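Local atomic coordinates of 2,5-dihydroxypyridine 5,6-dioxygenase (Pseudomonas putida KT2440, PDB entry 7CN3), a protein that catalyses the iron(II)-dependent opening of the 2,5-dihydroxypyridine ring by dioxygen between carbons 5 and 6, giving N-formylmaleamate in aerobic nicotinate degradation. Residues A74-T79 with L103-E108; T117-A122 with G185-W190; F255-V260 with K314-L319. One frame throughout, in Å; residues are numbered along the deposited sequence.

Contact 1: A74-T79 with L103-E108; sequences AYCGDT and LLHSPE. With G6C (5-oxidanyl-1H-pyridin-2-one), chain M; EDO (1,2-ethanediol), chain N.
Leu103 reaches the loop 74-79 with one branch: its CD2 lies 3.9 Å from OG1 of Thr79, their side chains crossing at about a right angle. That hydroxyl is hydrogen-bonded to the backbone N of Leu81, so the methyl packs against an oxygen already engaged. Leu104 points away from the loop and serves the ligand instead, its CD2 standing 3.5 Å from CG of the bound 5-oxidanyl-1H-pyridin-2-one while its CG rests over the centre of one face of the His105 ring. His105 turns toward Cys76, whose SG makes an oblique sulfur-aromatic contact with the imidazole, 4.0 Å from CD2 of His105. With CG anti to the carbonyl carbon (chi1 -62°), the His105 ring extends past this sulfur to the ligand, and NE2 donates to OB in the plane of the ring, 2.9 Å away and fairly straight at 162°. Glu308 takes the ND1 side, which fixes the rotation of the ring. Ser106 presents CB to CG2 of Thr79 at 3.7 Å, and its OG donates back across the turn to Leu103 O at 2.6 Å, in the carbonyl plane. Glu108 comes last, running antiparallel alongside Thr79, its buried OE1 4.2 Å from OG1 of Thr79 and without a polar partner. Ser106 is the N-cap residue of helix 107-114, and the turn before it carries a ligand-binding histidine into the active site beside the iron.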
loop_
_atom_site.group_PDB
_atom_site.type_symbol
_atom_site.label_atom_id
_atom_site.label_comp_id
_atom_site.label_asym_id
_atom_site.label_seq_id
_atom_site.Cartn_x
_atom_site.Cartn_y
_atom_site.Cartn_z
ATOM N N ALA C 74 18.336 -19.191 -11.875
ATOM C CA ALA C 74 19.781 -19.012 -11.811
ATOM C C ALA C 74 20.417 -20.031 -10.872
ATOM O O ALA C 74 21.276 -20.820 -11.288
ATOM C CB ALA C 74 20.108 -17.577 -11.389
ATOM N N TYR C 75 19.986 -20.047 -9.602
ATOM C CA TYR C 75 20.513 -20.959 -8.586
ATOM C C TYR C 75 19.486 -22.062 -8.305
ATOM O O TYR C 75 18.546 -21.874 -7.528
ATOM C CB TYR C 75 20.886 -20.187 -7.319
ATOM C CG TYR C 75 21.977 -20.853 -6.490
ATOM C CD1 TYR C 75 21.661 -21.825 -5.544
ATOM C CD2 TYR C 75 23.321 -20.529 -6.666
ATOM C CE1 TYR C 75 22.647 -22.440 -4.770
ATOM C CE2 TYR C 75 24.321 -21.150 -5.903
ATOM C CZ TYR C 75 23.970 -22.100 -4.960
ATOM O OH TYR C 75 24.937 -22.722 -4.205
ATOM N N CYS C 76 19.693 -23.225 -8.917
ATOM C CA CYS C 76 18.799 -24.378 -8.780
ATOM C C CYS C 76 19.386 -25.326 -7.734
ATOM O O CYS C 76 19.989 -26.349 -8.047
ATOM C CB CYS C 76 18.610 -25.073 -10.135
ATOM S SG CYS C 76 17.852 -23.971 -11.394
ATOM N N GLY C 77 19.208 -24.968 -6.468
ATOM C CA GLY C 77 19.668 -25.804 -5.379
ATOM C C GLY C 77 18.605 -25.992 -4.318
ATOM O O GLY C 77 17.531 -26.542 -4.589
ATOM N N ASP C 78 18.914 -25.562 -3.095
ATOM C CA ASP C 78 17.912 -25.506 -2.044
ATOM C C ASP C 78 16.809 -24.525 -2.435
ATOM O O ASP C 78 17.010 -23.623 -3.253
ATOM C CB ASP C 78 18.563 -25.087 -0.719
ATOM C CG ASP C 78 19.124 -26.270 0.075
ATOM O OD1 ASP C 78 19.313 -27.363 -0.500
ATOM O OD2 ASP C 78 19.386 -26.100 1.289
ATOM N N THR C 79 15.619 -24.721 -1.872
ATOM C CA THR C 79 14.515 -23.782 -2.064
ATOM C C THR C 79 13.945 -23.405 -0.700
ATOM O O THR C 79 14.360 -23.937 0.337
ATOM C CB THR C 79 13.412 -24.366 -2.968
ATOM O OG1 THR C 79 12.742 -25.442 -2.297
ATOM C CG2 THR C 79 13.991 -24.877 -4.290
ATOM N N LEU C 103 9.426 -23.893 -7.836
ATOM C CA LEU C 103 10.067 -25.036 -7.206
ATOM C C LEU C 103 10.712 -25.998 -8.205
ATOM O O LEU C 103 11.389 -26.949 -7.781
ATOM C CB LEU C 103 9.040 -25.813 -6.365
ATOM C CG LEU C 103 8.323 -25.180 -5.159
ATOM C CD1 LEU C 103 7.314 -26.160 -4.584
ATOM C CD2 LEU C 103 9.322 -24.803 -4.091
ATOM N N LEU C 104 10.504 -25.796 -9.510
ATOM C CA LEU C 104 11.050 -26.714 -10.507
ATOM C C LEU C 104 12.562 -26.860 -10.341
ATOM O O LEU C 104 13.257 -25.911 -9.962
ATOM C CB LEU C 104 10.717 -26.231 -11.927
ATOM C CG LEU C 104 11.396 -26.957 -13.103
ATOM C CD1 LEU C 104 10.759 -28.332 -13.414
ATOM C CD2 LEU C 104 11.445 -26.061 -14.352
ATOM N N HIS C 105 13.055 -28.072 -10.621
ATOM C CA HIS C 105 14.455 -28.482 -10.511
ATOM C C HIS C 105 14.857 -28.758 -9.069
ATOM O O HIS C 105 16.049 -28.688 -8.744
ATOM C CB HIS C 105 15.443 -27.466 -11.114
ATOM C CG HIS C 105 15.268 -27.234 -12.585
ATOM N ND1 HIS C 105 15.353 -28.246 -13.517
ATOM C CD2 HIS C 105 15.030 -26.098 -13.285
ATOM C CE1 HIS C 105 15.157 -27.748 -14.725
ATOM N NE2 HIS C 105 14.969 -26.444 -14.614
ATOM N N SER C 106 13.902 -29.064 -8.192
ATOM C CA SER C 106 14.192 -29.329 -6.793
ATOM C C SER C 106 13.595 -30.669 -6.396
ATOM O O SER C 106 12.534 -31.050 -6.901
ATOM C CB SER C 106 13.632 -28.221 -5.881
ATOM O OG SER C 106 12.223 -28.336 -5.714
ATOM N N PRO C 107 14.253 -31.405 -5.486
ATOM C CA PRO C 107 13.735 -32.736 -5.115
ATOM C C PRO C 107 12.353 -32.698 -4.498
ATOM O O PRO C 107 11.539 -33.603 -4.728
ATOM C CB PRO C 107 14.774 -33.257 -4.107
ATOM C CG PRO C 107 15.973 -32.402 -4.283
ATOM C CD PRO C 107 15.495 -31.065 -4.770
ATOM N N GLU C 108 12.077 -31.670 -3.696
ATOM C CA GLU C 108 10.796 -31.583 -3.008
ATOM C C GLU C 108 9.634 -31.527 -3.989
ATOM O O GLU C 108 8.550 -32.037 -3.692
ATOM C CB GLU C 108 10.798 -30.360 -2.093
ATOM C CG GLU C 108 11.700 -30.519 -0.870
ATOM C CD GLU C 108 13.164 -30.195 -1.156
ATOM O OE1 GLU C 108 13.460 -29.539 -2.188
ATOM O OE2 GLU C 108 14.019 -30.597 -0.334
HETATM O OB G6C M . 14.233 -25.094 -17.017
HETATM C CG G6C M . 12.933 -24.813 -17.312
HETATM C CD1 G6C M . 12.209 -25.767 -18.019
HETATM C CD2 G6C M . 12.363 -23.604 -16.922
HETATM N NE1 G6C M . 10.935 -25.521 -18.320
HETATM C CE2 G6C M . 11.038 -23.372 -17.256
HETATM C CZ G6C M . 10.343 -24.360 -17.956
HETATM O OH G6C M . 9.036 -24.177 -18.283
HETATM C C1 EDO N . 24.069 -22.170 -1.169
HETATM O O1 EDO N . 22.833 -21.437 -1.172
HETATM C C2 EDO N . 25.235 -21.205 -1.359
HETATM O O2 EDO N . 24.858 -20.135 -2.240
#

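Contact 2: T117-A122 with G185-W190; sequences TRILLA and GRWDHW. With G6C (5-oxidanyl-1H-pyridin-2-one), chain M.
Two neighbouring strands of the parallel five-stranded sheet meet here, 118-121 and the strand 187-189 at the sheet's edge within this chain. Four hydrogen bonds in parallel register join them: Ile119 N to Arg186 O, Asp188 N to Ile119 O, Leu121 N to Asp188 O and Trp190 N to Leu121 O. On the face carrying Ile119, Leu121, Trp187 and His189, CG2 of Ile119 meets the indole edge at CD1 of Trp187, 3.7 Å away. Leu121, its CG anti to the backbone N (chi1 -176°), lays CD2 over the centre of the His189 ring, 3.5 Å from the centroid, a CH-pi contact. The edge of that imidazole serves the ligand: ND1 donates in plane to OH of the bound pyridinone at 2.6 Å, nearly straight at 172°. Asp188, on the opposite face with Leu120, forms a salt bridge with Arg186, OD2 accepting from NH2 at 2.6 Å from above the carboxylate plane; OD1 takes the backbone N of His189 with its anti lone pair, and Tyr178 N and Gly179 N also bond to the carboxylate. Strand 96-99 pairs with the far side of 118-121, helix 107-114 packs on Ile119 and Trp187, and strand 175-177 lies against Trp187, Asp188 and His189.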
loop_
_atom_site.group_PDB
_atom_site.type_symbol
_atom_site.label_atom_id
_atom_site.label_comp_id
_atom_site.label_asym_id
_atom_site.label_seq_id
_atom_site.Cartn_x
_atom_site.Cartn_y
_atom_site.Cartn_z
ATOM N N THR C 117 -0.466 -34.984 -6.160
ATOM C CA THR C 117 -0.682 -33.559 -6.380
ATOM C C THR C 117 -0.103 -33.171 -7.731
ATOM O O THR C 117 0.964 -33.657 -8.122
ATOM C CB THR C 117 -0.025 -32.763 -5.247
ATOM O OG1 THR C 117 -0.618 -33.156 -4.003
ATOM C CG2 THR C 117 -0.146 -31.224 -5.447
ATOM N N ARG C 118 -0.837 -32.350 -8.477
ATOM C CA ARG C 118 -0.303 -31.743 -9.689
ATOM C C ARG C 118 0.065 -30.284 -9.417
ATOM O O ARG C 118 -0.439 -29.653 -8.484
ATOM C CB ARG C 118 -1.305 -31.853 -10.839
ATOM C CG ARG C 118 -2.702 -31.311 -10.550
ATOM C CD ARG C 118 -3.740 -32.070 -11.394
ATOM N NE ARG C 118 -4.982 -31.312 -11.527
ATOM C CZ ARG C 118 -6.014 -31.424 -10.697
ATOM N NH1 ARG C 118 -5.967 -32.269 -9.670
ATOM N NH2 ARG C 118 -7.098 -30.689 -10.888
ATOM N N ILE C 119 0.978 -29.751 -10.222
ATOM C CA ILE C 119 1.516 -28.417 -9.978
ATOM C C ILE C 119 1.519 -27.639 -11.279
ATOM O O ILE C 119 2.026 -28.134 -12.296
ATOM C CB ILE C 119 2.946 -28.451 -9.407
ATOM C CG1 ILE C 119 3.037 -29.262 -8.115
ATOM C CG2 ILE C 119 3.461 -27.045 -9.176
ATOM C CD1 ILE C 119 4.479 -29.588 -7.774
ATOM N N LEU C 120 1.001 -26.407 -11.228
ATOM C CA LEU C 120 1.058 -25.462 -12.341
ATOM C C LEU C 120 1.913 -24.265 -11.945
ATOM O O LEU C 120 1.533 -23.492 -11.058
ATOM C CB LEU C 120 -0.340 -25.005 -12.743
ATOM C CG LEU C 120 -0.453 -24.000 -13.898
ATOM C CD1 LEU C 120 0.021 -24.611 -15.202
ATOM C CD2 LEU C 120 -1.876 -23.522 -14.039
ATOM N N LEU C 121 3.063 -24.113 -12.601
ATOM C CA LEU C 121 3.896 -22.936 -12.420
ATOM C C LEU C 121 3.288 -21.767 -13.187
ATOM O O LEU C 121 2.824 -21.925 -14.322
ATOM C CB LEU C 121 5.319 -23.213 -12.914
ATOM C CG LEU C 121 6.368 -22.107 -12.716
ATOM C CD1 LEU C 121 6.611 -21.829 -11.252
ATOM C CD2 LEU C 121 7.698 -22.432 -13.422
ATOM N N ALA C 122 3.272 -20.588 -12.562
ATOM C CA ALA C 122 2.714 -19.397 -13.217
ATOM C C ALA C 122 3.417 -18.159 -12.658
ATOM O O ALA C 122 3.016 -17.650 -11.603
ATOM C CB ALA C 122 1.206 -19.329 -13.004
ATOM N N GLY C 185 -0.432 -35.797 -10.332
ATOM C CA GLY C 185 0.975 -36.130 -10.199
ATOM C C GLY C 185 1.875 -35.554 -11.270
ATOM O O GLY C 185 3.036 -35.965 -11.379
ATOM N N ARG C 186 1.381 -34.611 -12.064
ATOM C CA ARG C 186 2.130 -34.063 -13.181
ATOM C C ARG C 186 2.305 -32.557 -13.005
ATOM O O ARG C 186 1.420 -31.876 -12.475
ATOM C CB ARG C 186 1.420 -34.388 -14.494
ATOM C CG ARG C 186 2.089 -33.792 -15.699
ATOM C CD ARG C 186 1.384 -34.182 -16.981
ATOM N NE ARG C 186 1.989 -33.472 -18.091
ATOM C CZ ARG C 186 1.682 -32.222 -18.413
ATOM N NH1 ARG C 186 0.749 -31.571 -17.712
ATOM N NH2 ARG C 186 2.297 -31.635 -19.429
ATOM N N TRP C 187 3.473 -32.059 -13.403
ATOM C CA TRP C 187 3.822 -30.643 -13.382
ATOM C C TRP C 187 3.733 -30.064 -14.793
ATOM O O TRP C 187 3.929 -30.774 -15.786
ATOM C CB TRP C 187 5.234 -30.446 -12.811
ATOM C CG TRP C 187 5.796 -29.020 -12.877
ATOM C CD1 TRP C 187 5.733 -28.071 -11.897
ATOM C CD2 TRP C 187 6.545 -28.427 -13.961
ATOM N NE1 TRP C 187 6.369 -26.911 -12.313
ATOM C CE2 TRP C 187 6.871 -27.105 -13.572
ATOM C CE3 TRP C 187 6.960 -28.882 -15.221
ATOM C CZ2 TRP C 187 7.604 -26.233 -14.401
ATOM C CZ3 TRP C 187 7.686 -28.015 -16.046
ATOM C CH2 TRP C 187 8.002 -26.706 -15.627
ATOM N N ASP C 188 3.404 -28.776 -14.873
ATOM C CA ASP C 188 3.399 -28.049 -16.134
ATOM C C ASP C 188 3.598 -26.570 -15.829
ATOM O O ASP C 188 3.629 -26.152 -14.668
ATOM C CB ASP C 188 2.108 -28.286 -16.921
ATOM C CG ASP C 188 2.320 -28.175 -18.431
ATOM O OD1 ASP C 188 2.960 -27.198 -18.858
ATOM O OD2 ASP C 188 1.861 -29.067 -19.184
ATOM N N HIS C 189 3.687 -25.769 -16.885
ATOM C CA HIS C 189 4.080 -24.370 -16.763
ATOM C C HIS C 189 3.249 -23.554 -17.737
ATOM O O HIS C 189 3.278 -23.817 -18.943
ATOM C CB HIS C 189 5.588 -24.210 -17.048
ATOM C CG HIS C 189 6.110 -22.820 -16.837
ATOM N ND1 HIS C 189 7.388 -22.446 -17.199
ATOM C CD2 HIS C 189 5.522 -21.713 -16.325
ATOM C CE1 HIS C 189 7.566 -21.170 -16.900
ATOM N NE2 HIS C 189 6.452 -20.708 -16.357
ATOM N N TRP C 190 2.495 -22.587 -17.217
ATOM C CA TRP C 190 1.815 -21.620 -18.071
ATOM C C TRP C 190 2.692 -20.376 -18.149
ATOM O O TRP C 190 2.921 -19.731 -17.117
ATOM C CB TRP C 190 0.431 -21.290 -17.494
ATOM C CG TRP C 190 -0.334 -20.063 -18.053
ATOM C CD1 TRP C 190 -0.197 -19.469 -19.288
ATOM C CD2 TRP C 190 -1.394 -19.345 -17.385
ATOM N NE1 TRP C 190 -1.093 -18.419 -19.419
ATOM C CE2 TRP C 190 -1.832 -18.321 -18.265
ATOM C CE3 TRP C 190 -2.011 -19.469 -16.129
ATOM C CZ2 TRP C 190 -2.846 -17.433 -17.923
ATOM C CZ3 TRP C 190 -3.034 -18.579 -15.794
ATOM C CH2 TRP C 190 -3.431 -17.578 -16.683
HETATM O OB G6C M . 14.233 -25.094 -17.017
HETATM C CG G6C M . 12.933 -24.813 -17.312
HETATM C CD1 G6C M . 12.209 -25.767 -18.019
HETATM C CD2 G6C M . 12.363 -23.604 -16.922
HETATM N NE1 G6C M . 10.935 -25.521 -18.320
HETATM C CE2 G6C M . 11.038 -23.372 -17.256
HETATM C CZ G6C M . 10.343 -24.360 -17.956
HETATM O OH G6C M . 9.036 -24.177 -18.283
#

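Contact 3: F255-V260 with K314-L319; sequences FNDPEV and KTPCHL. With FE2 (Fe (II) ion), chain L.
Phe255 and Cys317 make the apolar half of this contact. CB of Cys317 sits over one face of the phenyl ring, 3.6 Å from its centroid and displaced toward the rim, a CH-pi contact; the sulfur follows obliquely, SG lying 3.7 Å from CE2 of Phe255. Because SG of Cys317 is anti to the backbone N (chi1 173°), both CB and SG can lie along the same ring. Val260 adds CG1, which is pressed to 3.4 Å from CB of Cys317, tighter than ordinary van der Waals contact, and also meets the hydroxyl of Thr315. CG of Pro316 approaches the Phe255 ring obliquely at CD1. Were Phe255 an alanine, CB and SG of Cys317 would probably lose their aromatic cover and a gap would open beside Pro316.

The polar half centres on Asp257. Its OD2 accepts from OG1 of Thr315, though the modelled 2.4 Å is shorter than is plausible and the exact length is doubtful. OD1 receives the backbone N of Glu259 at 3.2 Å from well above the carboxylate plane, an Asx turn. OE1 of Glu259 takes a weak bond from the backbone N of Lys314.

A water bridges the backbones, donating to Val260 O and, at 2.6 Å, to Cys317 O. Next along the chain, His318 points away from this interface and binds the iron through NE2 at 2.3 Å. Further ligands are His265, Asp320, Ser302 and a water, in a mononuclear non-heme iron centre with two histidines and one aspartate among its protein ligands.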
loop_
_atom_site.group_PDB
_atom_site.type_symbol
_atom_site.label_atom_id
_atom_site.label_comp_id
_atom_site.label_asym_id
_atom_site.label_seq_id
_atom_site.Cartn_x
_atom_site.Cartn_y
_atom_site.Cartn_z
ATOM N N PHE C 255 31.084 -21.143 -10.030
ATOM C CA PHE C 255 30.425 -22.076 -9.129
ATOM C C PHE C 255 31.364 -23.138 -8.576
ATOM O O PHE C 255 30.995 -23.804 -7.605
ATOM C CB PHE C 255 29.238 -22.716 -9.854
ATOM C CG PHE C 255 28.134 -21.738 -10.143
ATOM C CD1 PHE C 255 27.170 -21.465 -9.188
ATOM C CD2 PHE C 255 28.100 -21.041 -11.344
ATOM C CE1 PHE C 255 26.172 -20.532 -9.435
ATOM C CE2 PHE C 255 27.099 -20.121 -11.605
ATOM C CZ PHE C 255 26.133 -19.862 -10.647
ATOM N N ASN C 256 32.554 -23.298 -9.158
ATOM C CA ASN C 256 33.582 -24.195 -8.636
ATOM C C ASN C 256 33.027 -25.605 -8.410
ATOM O O ASN C 256 33.121 -26.176 -7.320
ATOM C CB ASN C 256 34.178 -23.615 -7.352
ATOM C CG ASN C 256 35.336 -24.419 -6.834
ATOM O OD1 ASN C 256 36.330 -24.618 -7.542
ATOM N ND2 ASN C 256 35.216 -24.907 -5.590
ATOM N N ASP C 257 32.434 -26.168 -9.465
ATOM C CA ASP C 257 31.746 -27.454 -9.399
ATOM C C ASP C 257 31.760 -28.091 -10.784
ATOM O O ASP C 257 31.089 -27.590 -11.695
ATOM C CB ASP C 257 30.315 -27.243 -8.886
ATOM C CG ASP C 257 29.541 -28.542 -8.728
ATOM O OD1 ASP C 257 30.095 -29.619 -9.019
ATOM O OD2 ASP C 257 28.361 -28.473 -8.319
ATOM N N PRO C 258 32.510 -29.182 -10.990
ATOM C CA PRO C 258 32.633 -29.745 -12.352
ATOM C C PRO C 258 31.310 -30.178 -12.959
ATOM O O PRO C 258 31.218 -30.312 -14.184
ATOM C CB PRO C 258 33.580 -30.941 -12.164
ATOM C CG PRO C 258 34.322 -30.657 -10.875
ATOM C CD PRO C 258 33.351 -29.894 -10.007
ATOM N N GLU C 259 30.278 -30.354 -12.140
ATOM C CA GLU C 259 28.984 -30.820 -12.608
ATOM C C GLU C 259 28.218 -29.783 -13.422
ATOM O O GLU C 259 27.232 -30.146 -14.071
ATOM C CB GLU C 259 28.135 -31.231 -11.411
ATOM C CG GLU C 259 28.622 -32.480 -10.686
ATOM C CD GLU C 259 27.679 -32.860 -9.569
ATOM O OE1 GLU C 259 26.625 -32.191 -9.445
ATOM O OE2 GLU C 259 27.979 -33.817 -8.827
ATOM N N VAL C 260 28.603 -28.505 -13.374
ATOM C CA VAL C 260 27.879 -27.515 -14.158
ATOM C C VAL C 260 28.061 -27.759 -15.656
ATOM O O VAL C 260 27.273 -27.249 -16.458
ATOM C CB VAL C 260 28.287 -26.066 -13.786
ATOM C CG1 VAL C 260 28.338 -25.871 -12.276
ATOM C CG2 VAL C 260 29.618 -25.679 -14.409
ATOM N N LYS C 314 23.385 -32.571 -8.665
ATOM C CA LYS C 314 22.563 -31.635 -7.910
ATOM C C LYS C 314 23.033 -30.181 -8.037
ATOM O O LYS C 314 22.498 -29.312 -7.345
ATOM C CB LYS C 314 22.550 -32.044 -6.436
ATOM C CG LYS C 314 23.937 -31.987 -5.783
ATOM C CD LYS C 314 23.962 -32.639 -4.395
ATOM C CE LYS C 314 24.643 -31.730 -3.363
ATOM N NZ LYS C 314 23.733 -30.644 -2.871
ATOM N N THR C 315 23.999 -29.902 -8.916
ATOM C CA THR C 315 24.685 -28.611 -8.965
ATOM C C THR C 315 23.717 -27.451 -9.221
ATOM O O THR C 315 22.696 -27.611 -9.893
ATOM C CB THR C 315 25.762 -28.643 -10.052
ATOM O OG1 THR C 315 26.715 -27.591 -9.829
ATOM C CG2 THR C 315 25.136 -28.521 -11.442
ATOM N N PRO C 316 24.010 -26.261 -8.674
ATOM C CA PRO C 316 23.077 -25.138 -8.824
ATOM C C PRO C 316 23.152 -24.414 -10.157
ATOM O O PRO C 316 22.150 -23.844 -10.596
ATOM C CB PRO C 316 23.474 -24.201 -7.673
ATOM C CG PRO C 316 24.882 -24.535 -7.395
ATOM C CD PRO C 316 25.038 -25.987 -7.656
ATOM N N CYS C 317 24.316 -24.389 -10.802
ATOM C CA CYS C 317 24.462 -23.597 -12.020
ATOM C C CYS C 317 23.689 -24.226 -13.160
ATOM O O CYS C 317 23.962 -25.358 -13.561
ATOM C CB CYS C 317 25.923 -23.456 -12.427
ATOM S SG CYS C 317 26.094 -22.647 -14.048
ATOM N N HIS C 318 22.775 -23.468 -13.733
ATOM C CA HIS C 318 21.861 -24.039 -14.693
ATOM C C HIS C 318 21.599 -23.085 -15.857
ATOM O O HIS C 318 21.176 -21.944 -15.636
ATOM C CB HIS C 318 20.564 -24.370 -13.988
ATOM C CG HIS C 318 19.533 -24.825 -14.932
ATOM N ND1 HIS C 318 18.492 -24.024 -15.344
ATOM C CD2 HIS C 318 19.455 -25.963 -15.646
ATOM C CE1 HIS C 318 17.778 -24.684 -16.231
ATOM N NE2 HIS C 318 18.346 -25.860 -16.429
ATOM N N LEU C 319 21.820 -23.556 -17.092
ATOM C CA LEU C 319 21.660 -22.741 -18.294
ATOM C C LEU C 319 20.688 -23.396 -19.272
ATOM O O LEU C 319 20.720 -24.619 -19.460
ATOM C CB LEU C 319 23.001 -22.502 -19.007
ATOM C CG LEU C 319 24.204 -22.007 -18.192
ATOM C CD1 LEU C 319 25.471 -22.015 -19.038
ATOM C CD2 LEU C 319 23.937 -20.631 -17.582
HETATM FE FE FE2 L . 17.250 -26.513 -18.333
HETATM O O HOH W 1 25.153 -25.454 -15.817
HETATM O O HOH W 2 17.696 -27.852 -16.510
HETATM O O HOH W 3 15.286 -25.436 -18.479
#

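Overall arrangement
The bound pyridinone joins contacts 1 and 2, whose centres are 15 Å apart: His105 holds one end of the ligand, OB, and His189 the other, OH, with Glu177 as a further hydrogen-bonding partner. Leu104 CD2 packs on Trp187 CH2 at 3.7 Å, bringing the two contacts together beside the ligand. Contact 3 supplies the metal side. Its centre is 12 Å from that of contact 1, and the two loops touch directly, with Cys76 N 3.0 Å from Pro316 O and His105 NE2 3.7 Å from His318 CE1. Contacts 2 and 3 do not meet, their nearest atoms being about 10 Å apart, and contact 1 links them across the active site.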